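Local coordinates for V-type ATPase 116 kDa subunit (PDB 3RRK), which forms the cytoplasmic N-terminal domain of subunit I, the homolog of subunit a, in a V-type ATPase, a rotary machine that probably couples proton transport to ATP turnover, at residues 113-116 and 117-121; 241-244 and 245-249. All blocks are in the same frame, centred on the assembly; numbering follows the deposited sequence.

Contact 1 (113-116 and 117-121); sequences KERA and ALEEE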
loop_
_atom_site.group_PDB
_atom_site.type_symbol
_atom_site.label_atom_id
_atom_site.label_comp_id
_atom_site.label_asym_id
_atom_site.label_seq_id
_atom_site.Cartn_x
_atom_site.Cartn_y
_atom_site.Cartn_z
ATOM N N LYS A 113 -8.461 2.190 -4.419
ATOM C CA LYS A 113 -7.970 3.545 -4.637
ATOM C C LYS A 113 -9.070 4.572 -4.400
ATOM O O LYS A 113 -8.832 5.650 -3.850
ATOM C CB LYS A 113 -7.382 3.706 -6.044
ATOM C CG LYS A 113 -5.907 3.308 -6.150
ATOM C CD LYS A 113 -5.390 3.428 -7.581
ATOM C CE LYS A 113 -3.943 2.950 -7.713
ATOM N NZ LYS A 113 -3.558 2.768 -9.148
ATOM N N GLU A 114 -10.284 4.229 -4.794
ATOM C CA GLU A 114 -11.368 5.163 -4.656
ATOM C C GLU A 114 -11.696 5.327 -3.188
ATOM O O GLU A 114 -11.760 6.454 -2.696
ATOM C CB GLU A 114 -12.590 4.702 -5.453
ATOM C CG GLU A 114 -13.685 5.756 -5.529
ATOM C CD GLU A 114 -13.165 7.081 -6.066
ATOM O OE1 GLU A 114 -12.412 7.044 -7.062
ATOM O OE2 GLU A 114 -13.495 8.148 -5.489
ATOM N N ARG A 115 -11.892 4.193 -2.505
ATOM C CA ARG A 115 -12.185 4.138 -1.062
ATOM C C ARG A 115 -11.188 4.951 -0.234
ATOM O O ARG A 115 -11.577 5.711 0.651
ATOM C CB ARG A 115 -12.214 2.686 -0.561
ATOM C CG ARG A 115 -12.467 2.559 0.941
ATOM C CD ARG A 115 -12.318 1.132 1.438
ATOM N NE ARG A 115 -10.945 0.667 1.270
ATOM C CZ ARG A 115 -10.580 -0.611 1.218
ATOM N NH1 ARG A 115 -11.499 -1.561 1.309
ATOM N NH2 ARG A 115 -9.295 -0.929 1.057
ATOM N N ALA A 116 -9.903 4.799 -0.523
ATOM C CA ALA A 116 -8.891 5.615 0.145
ATOM C C ALA A 116 -9.034 7.113 -0.149
ATOM O O ALA A 116 -8.854 7.940 0.746
ATOM C CB ALA A 116 -7.459 5.127 -0.195
ATOM N N ALA A 117 -9.341 7.468 -1.395
ATOM C CA ALA A 117 -9.498 8.886 -1.760
ATOM C C ALA A 117 -10.686 9.499 -1.035
ATOM O O ALA A 117 -10.592 10.603 -0.505
ATOM C CB ALA A 117 -9.647 9.062 -3.256
ATOM N N LEU A 118 -11.793 8.768 -0.992
ATOM C CA LEU A 118 -12.938 9.184 -0.195
ATOM C C LEU A 118 -12.630 9.322 1.288
ATOM O O LEU A 118 -12.991 10.319 1.887
ATOM C CB LEU A 118 -14.123 8.256 -0.438
ATOM C CG LEU A 118 -14.718 8.506 -1.829
ATOM C CD1 LEU A 118 -15.027 7.209 -2.547
ATOM C CD2 LEU A 118 -15.949 9.417 -1.747
ATOM N N GLU A 119 -11.948 8.350 1.885
ATOM C CA GLU A 119 -11.683 8.425 3.316
ATOM C C GLU A 119 -10.776 9.600 3.658
ATOM O O GLU A 119 -10.970 10.264 4.672
ATOM C CB GLU A 119 -11.099 7.117 3.838
ATOM C CG GLU A 119 -12.013 5.918 3.665
ATOM C CD GLU A 119 -11.322 4.610 4.010
ATOM O OE1 GLU A 119 -10.072 4.595 4.089
ATOM O OE2 GLU A 119 -12.028 3.596 4.198
ATOM N N GLU A 120 -9.792 9.860 2.805
ATOM C CA GLU A 120 -8.865 10.967 3.028
ATOM C C GLU A 120 -9.604 12.292 2.854
ATOM O O GLU A 120 -9.304 13.282 3.525
ATOM C CB GLU A 120 -7.675 10.889 2.062
ATOM C CG GLU A 120 -6.351 10.420 2.678
ATOM C CD GLU A 120 -6.280 8.905 2.961
ATOM O OE1 GLU A 120 -6.611 8.486 4.098
ATOM O OE2 GLU A 120 -5.867 8.138 2.058
ATOM N N GLU A 121 -10.579 12.294 1.950
ATOM C CA GLU A 121 -11.372 13.475 1.663
ATOM C C GLU A 121 -12.227 13.834 2.876
ATOM O O GLU A 121 -12.222 14.969 3.358
ATOM C CB GLU A 121 -12.262 13.197 0.437
ATOM C CG GLU A 121 -12.670 14.427 -0.420
ATOM C CD GLU A 121 -13.252 14.041 -1.786
ATOM O OE1 GLU A 121 -13.807 12.925 -1.926
ATOM O OE2 GLU A 121 -13.144 14.856 -2.725
#

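Contact 2 (241-244 and 245-249); sequences ELVG and IREEV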
loop_
_atom_site.group_PDB
_atom_site.type_symbol
_atom_site.label_atom_id
_atom_site.label_comp_id
_atom_site.label_asym_id
_atom_site.label_seq_id
_atom_site.Cartn_x
_atom_site.Cartn_y
_atom_site.Cartn_z
ATOM N N GLU A 241 -21.015 8.096 -1.347
ATOM C CA GLU A 241 -20.195 7.462 -2.374
ATOM C C GLU A 241 -19.330 6.374 -1.744
ATOM O O GLU A 241 -19.006 5.377 -2.378
ATOM C CB GLU A 241 -19.311 8.490 -3.099
ATOM C CG GLU A 241 -20.087 9.583 -3.811
ATOM C CD GLU A 241 -19.217 10.725 -4.297
ATOM O OE1 GLU A 241 -18.009 10.513 -4.533
ATOM O OE2 GLU A 241 -19.752 11.842 -4.439
ATOM N N LEU A 242 -18.949 6.582 -0.494
ATOM C CA LEU A 242 -18.108 5.625 0.200
ATOM C C LEU A 242 -18.929 4.366 0.492
ATOM O O LEU A 242 -18.453 3.245 0.330
ATOM C CB LEU A 242 -17.565 6.241 1.487
ATOM C CG LEU A 242 -16.601 5.389 2.307
ATOM C CD1 LEU A 242 -15.482 4.883 1.428
ATOM C CD2 LEU A 242 -16.045 6.194 3.468
ATOM N N VAL A 243 -20.175 4.559 0.900
ATOM C CA VAL A 243 -21.057 3.433 1.129
ATOM C C VAL A 243 -21.083 2.531 -0.101
ATOM O O VAL A 243 -20.821 1.331 -0.016
ATOM C CB VAL A 243 -22.470 3.903 1.517
ATOM C CG1 VAL A 243 -23.465 2.764 1.399
ATOM C CG2 VAL A 243 -22.452 4.441 2.942
ATOM N N GLY A 244 -21.367 3.120 -1.249
ATOM C CA GLY A 244 -21.375 2.389 -2.504
ATOM C C GLY A 244 -20.077 1.682 -2.854
ATOM O O GLY A 244 -20.096 0.551 -3.337
ATOM N N ILE A 245 -18.948 2.349 -2.630
ATOM C CA ILE A 245 -17.649 1.728 -2.839
ATOM C C ILE A 245 -17.467 0.520 -1.910
ATOM O O ILE A 245 -16.926 -0.516 -2.310
ATOM C CB ILE A 245 -16.512 2.718 -2.583
ATOM C CG1 ILE A 245 -16.553 3.873 -3.609
ATOM C CG2 ILE A 245 -15.186 2.002 -2.629
ATOM C CD1 ILE A 245 -16.254 3.492 -5.082
ATOM N N ARG A 246 -17.939 0.646 -0.674
ATOM C CA ARG A 246 -17.774 -0.425 0.294
ATOM C C ARG A 246 -18.642 -1.617 -0.072
ATOM O O ARG A 246 -18.258 -2.761 0.162
ATOM C CB ARG A 246 -18.095 0.052 1.708
ATOM C CG ARG A 246 -17.139 1.093 2.252
ATOM C CD ARG A 246 -17.347 1.254 3.747
ATOM N NE ARG A 246 -18.599 0.631 4.172
ATOM C CZ ARG A 246 -19.335 1.050 5.194
ATOM N NH1 ARG A 246 -18.940 2.103 5.900
ATOM N NH2 ARG A 246 -20.465 0.424 5.506
ATOM N N GLU A 247 -19.808 -1.350 -0.654
ATOM C CA GLU A 247 -20.702 -2.426 -1.072
ATOM C C GLU A 247 -20.087 -3.206 -2.230
ATOM O O GLU A 247 -20.209 -4.424 -2.315
ATOM C CB GLU A 247 -22.101 -1.891 -1.401
ATOM C CG GLU A 247 -22.830 -1.323 -0.158
ATOM C CD GLU A 247 -24.240 -0.773 -0.442
ATOM O OE1 GLU A 247 -24.538 -0.451 -1.619
ATOM O OE2 GLU A 247 -25.050 -0.663 0.517
ATOM N N GLU A 248 -19.397 -2.494 -3.105
ATOM C CA GLU A 248 -18.671 -3.119 -4.196
ATOM C C GLU A 248 -17.519 -3.978 -3.666
ATOM O O GLU A 248 -17.272 -5.080 -4.150
ATOM C CB GLU A 248 -18.117 -2.031 -5.110
ATOM C CG GLU A 248 -19.143 -1.423 -6.013
ATOM C CD GLU A 248 -19.433 -2.311 -7.200
ATOM O OE1 GLU A 248 -18.545 -2.432 -8.083
ATOM O OE2 GLU A 248 -20.541 -2.897 -7.237
ATOM N N VAL A 249 -16.800 -3.443 -2.687
ATOM C CA VAL A 249 -15.712 -4.170 -2.080
ATOM C C VAL A 249 -16.221 -5.437 -1.370
ATOM O O VAL A 249 -15.678 -6.526 -1.570
ATOM C CB VAL A 249 -14.892 -3.255 -1.139
ATOM C CG1 VAL A 249 -13.813 -4.053 -0.425
ATOM C CG2 VAL A 249 -14.265 -2.099 -1.944
#

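Contact 1 (113-116 and 117-121)
R115 and E119 lie alongside each other one turn apart on the long alpha-helix 94-138, a side-chain pair at spacing i to i+4 within a regular helical stretch. Four backbone bonds define the turn: A117 N to K113 O, L118 N to E114 O, E119 N to R115 O and E120 N to A116 O. The second is the straightest, 2.9 Å from L118 N to E114 O with an N-H...O angle of 171°.

The opposite charges of R115 and E119 do not form a salt bridge. The two side chains point the same way, and their guanidinium and carboxylate planes are 17° apart, yet R115 NE and E119 OE2 stay 4.3 Å from each other. The oxygen sits well out of the guanidinium plane with no N-H aimed at it, so what remains is at most an electrostatic attraction. The guanidinium instead donates through NH1 to V78 O, outside this helical turn.

On another side of the helix, stem and carboxylate of E114 meet a methyl of L118. With CG anti to the backbone N (chi1 -171°), the bend at chi2 brings the outer part of E114 over against L118, OE2 lying 3.4 Å from L118 CD1. This side faces helix 224-281. On the R115 side, the carboxylate meets the aliphatic stem: E119 OE2 rests 3.4 Å from R115 CG.

Contact 2 (241-244 and 245-249)
V243 and E247 run side by side, one turn apart on the long alpha-helix 224-281, where the chain from 241 to 249 keeps a regular i to i+4 bonding pattern. Each carbonyl of 241-244 accepts the N-H four residues on: E241 O takes I245 N, L242 O takes R246 N, V243 O takes E247 N, and G244 O takes E248 N, with N to O distances of 2.8 to 3.1 Å. The pattern continues from V249 N to I245 O, so the backbone N-H groups of all five residues from 245 to 249 are satisfied within the helix, as are the carbonyls of 241-245.

The carboxylates of E241 and E248 find partners outside the two segments but on the same helix. E241 OE1 forms a salt bridge with R234 NH2, and both oxygens of this carboxylate are hydrogen-bonded; E248 OE2 forms a salt bridge with R251 NH1, in the following turn.

Between the turns, side-chain contacts are mainly carbons lying against carbonyl oxygens of the turn before. R246 carries CG anti to its carbonyl carbon (chi1 -66°), which lays the start of the side chain along the preceding turn, with CG against L242 O. I245 has a similar first torsion, and its CG1 lies against E241 O; CG of E247 and of E248 meet V243 O and G244 O in the same way. The carbon-carbon contact between R246 and L242 is CG to CD1, 4.2 Å. CG1 of V243 is 3.9 Å from E247 OE2.

Helix 94-138 packs against one side of this stretch, where V249 meets L111, joining the two longest helices of the chain between its two beta sheets.

How the contacts relate
Contact 1 comes first along the chain, on helix 94-138, and contact 2 follows on helix 224-281; the three-stranded sheet 148-155, 187-194 and 177-182 is formed by the intervening chain. Their centres are about 11 Å apart, and the two helices touch directly here. I245 is the main bridge: its CD1 lies 3.5 Å from E114 CG and its CG2 3.7 Å from R115 CB. L118 CD2 adds a contact with E241 OE1, and R234 forms salt bridges with both E121 and E241. The two contacts therefore share one interface in the elongated helical region that connects the alpha/beta ends of this cytoplasmic domain.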